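Side-chain contact in putative enoyl-CoA hydratase (Streptomyces avermitilis, PDB 3GKB), which probably acts on acyl-CoA thioesters as a crotonase-family enoyl-CoA hydratase or isomerase, its exact reaction being unestablished: residues 203-206 and 207-211. Residues are numbered along the deposited sequence; the frame is centred on the assembly and turned at random.
Sequences DRVA and RNIAA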
ATOM      1  N   ASP B 203       6.776  21.150 -13.188  1.00 17.28           N
ATOM      2  CA  ASP B 203       6.396  22.560 -13.297  1.00 18.61           C
ATOM      3  C   ASP B 203       4.867  22.750 -13.424  1.00 17.74           C
ATOM      4  O   ASP B 203       4.278  23.618 -12.761  1.00 17.46           O
ATOM      5  CB  ASP B 203       7.143  23.211 -14.451  1.00 19.09           C
ATOM      6  CG  ASP B 203       6.845  24.697 -14.564  1.00 25.75           C
ATOM      7  OD1 ASP B 203       7.201  25.466 -13.642  1.00 28.31           O
ATOM      8  OD2 ASP B 203       6.213  25.083 -15.571  1.00 32.12           O
ATOM      9  N   ARG B 204       4.236  21.936 -14.260  1.00 17.37           N
ATOM     10  CA  ARG B 204       2.787  21.958 -14.410  1.00 18.79           C
ATOM     11  C   ARG B 204       2.051  21.650 -13.110  1.00 17.85           C
ATOM     12  O   ARG B 204       1.110  22.368 -12.754  1.00 17.41           O
ATOM     13  CB  ARG B 204       2.320  20.974 -15.482  1.00 19.40           C
ATOM     14  CG  ARG B 204       0.805  20.947 -15.656  1.00 23.97           C
ATOM     15  CD  ARG B 204       0.318  20.019 -16.770  1.00 30.07           C
ATOM     16  NE  ARG B 204       0.559  18.607 -16.472  1.00 35.89           N
ATOM     17  CZ  ARG B 204      -0.158  17.853 -15.618  1.00 38.18           C
ATOM     18  NH1 ARG B 204      -1.198  18.337 -14.959  1.00 36.76           N
ATOM     19  NH2 ARG B 204       0.177  16.583 -15.433  1.00 42.50           N
ATOM     20  N   VAL B 205       2.467  20.586 -12.415  1.00 16.94           N
ATOM     21  CA  VAL B 205       1.828  20.201 -11.142  1.00 17.08           C
ATOM     22  C   VAL B 205       1.979  21.358 -10.142  1.00 16.62           C
ATOM     23  O   VAL B 205       1.014  21.764  -9.515  1.00 16.76           O
ATOM     24  CB  VAL B 205       2.439  18.906 -10.567  1.00 17.21           C
ATOM     25  CG1 VAL B 205       2.092  18.730  -9.079  1.00 17.29           C
ATOM     26  CG2 VAL B 205       1.984  17.677 -11.419  1.00 17.92           C
ATOM     27  N   ALA B 206       3.190  21.895 -10.011  1.00 16.49           N
ATOM     28  CA  ALA B 206       3.461  22.976  -9.046  1.00 15.75           C
ATOM     29  C   ALA B 206       2.622  24.230  -9.321  1.00 16.66           C
ATOM     30  O   ALA B 206       2.029  24.797  -8.412  1.00 15.93           O
ATOM     31  CB  ALA B 206       4.975  23.319  -8.990  1.00 15.66           C
ATOM     32  N   ARG B 207       2.573  24.639 -10.574  1.00 17.15           N
ATOM     33  CA  ARG B 207       1.834  25.826 -10.969  1.00 18.14           C
ATOM     34  C   ARG B 207       0.348  25.618 -10.839  1.00 17.28           C
ATOM     35  O   ARG B 207      -0.334  26.513 -10.373  1.00 17.55           O
ATOM     36  CB  ARG B 207       2.220  26.289 -12.378  1.00 18.39           C
ATOM     37  CG  ARG B 207       3.668  26.851 -12.427  1.00 21.01           C
ATOM     38  CD  ARG B 207       3.923  28.128 -11.572  1.00 23.80           C
ATOM     39  NE  ARG B 207       3.066  29.224 -12.024  1.00 27.21           N
ATOM     40  CZ  ARG B 207       3.349  30.068 -13.022  1.00 29.26           C
ATOM     41  NH1 ARG B 207       2.466  31.005 -13.347  1.00 27.34           N
ATOM     42  NH2 ARG B 207       4.507  29.992 -13.692  1.00 30.34           N
ATOM     43  N   ASN B 208      -0.138  24.423 -11.175  1.00 16.61           N
ATOM     44  CA  ASN B 208      -1.572  24.106 -11.018  1.00 17.44           C
ATOM     45  C   ASN B 208      -2.021  24.103  -9.559  1.00 17.64           C
ATOM     46  O   ASN B 208      -3.105  24.594  -9.244  1.00 17.56           O
ATOM     47  CB  ASN B 208      -1.926  22.767 -11.687  1.00 17.33           C
ATOM     48  CG  ASN B 208      -2.050  22.869 -13.202  1.00 19.80           C
ATOM     49  OD1 ASN B 208      -1.851  23.931 -13.774  1.00 21.01           O
ATOM     50  ND2 ASN B 208      -2.377  21.751 -13.857  1.00 20.08           N
ATOM     51  N   ILE B 209      -1.176  23.579  -8.668  1.00 16.26           N
ATOM     52  CA  ILE B 209      -1.460  23.619  -7.259  1.00 15.47           C
ATOM     53  C   ILE B 209      -1.389  25.044  -6.726  1.00 14.98           C
ATOM     54  O   ILE B 209      -2.258  25.453  -5.946  1.00 15.27           O
ATOM     55  CB  ILE B 209      -0.577  22.628  -6.440  1.00 15.55           C
ATOM     56  CG1 ILE B 209      -0.897  21.178  -6.868  1.00 15.17           C
ATOM     57  CG2 ILE B 209      -0.787  22.841  -4.928  1.00 13.03           C
ATOM     58  CD1 ILE B 209       0.015  20.081  -6.259  1.00 13.88           C
ATOM     59  N   ALA B 210      -0.373  25.805  -7.135  1.00 15.40           N
ATOM     60  CA  ALA B 210      -0.257  27.203  -6.679  1.00 15.41           C
ATOM     61  C   ALA B 210      -1.424  28.072  -7.187  1.00 16.53           C
ATOM     62  O   ALA B 210      -1.799  29.035  -6.535  1.00 17.55           O
ATOM     63  CB  ALA B 210       1.085  27.807  -7.104  1.00 16.00           C
ATOM     64  N   ALA B 211      -2.011  27.713  -8.323  1.00 17.40           N
ATOM     65  CA  ALA B 211      -3.156  28.469  -8.877  1.00 18.25           C
ATOM     66  C   ALA B 211      -4.472  28.207  -8.186  1.00 18.51           C
ATOM     67  O   ALA B 211      -5.416  28.919  -8.439  1.00 18.61           O
ATOM     68  CB  ALA B 211      -3.307  28.202 -10.338  1.00 19.26           C
TER
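The backbone N of Asn-208 donates to Arg-204 O at 2.9 Å, one of four successive i to i+4 bonds in helix 195-210, the first Arg-207 N to Asp-203 O and the last Ala-210 N to Ala-206 O. With chi1 -78° setting Asn-208 CG beside its own backbone N, that carbon lies 3.2 Å from Arg-204 O, and ND2 of the same amide reaches 3.7 Å from Arg-204 CG. Asn-208 ND2 also lies near the guanidinium plane, at its edge, 3.8 Å from Arg-204 NH1; both are donors, so they merely touch. NH1 finds its strong partner in a salt bridge to Asp-176 of the second subunit; an alanine in place of Asn-208 would probably uncover Arg-204 CG and leave a gap against Arg-275 of that subunit. Asp-203 and Arg-207 run alongside each other without a salt bridge, OD1 of the former 5.3 Å from NH2 of the latter. On the buried flank Val-205 CG1 meets Ile-209 CD1 at 3.8 Å, and Ala-206 rests on strand 55-60. The turn exemplifies how an amphipathic helix divides its surface: aliphatic groups seat it on the crotonase-fold sheet, polar and charged ones line the other side, and both kinds meet the second subunit.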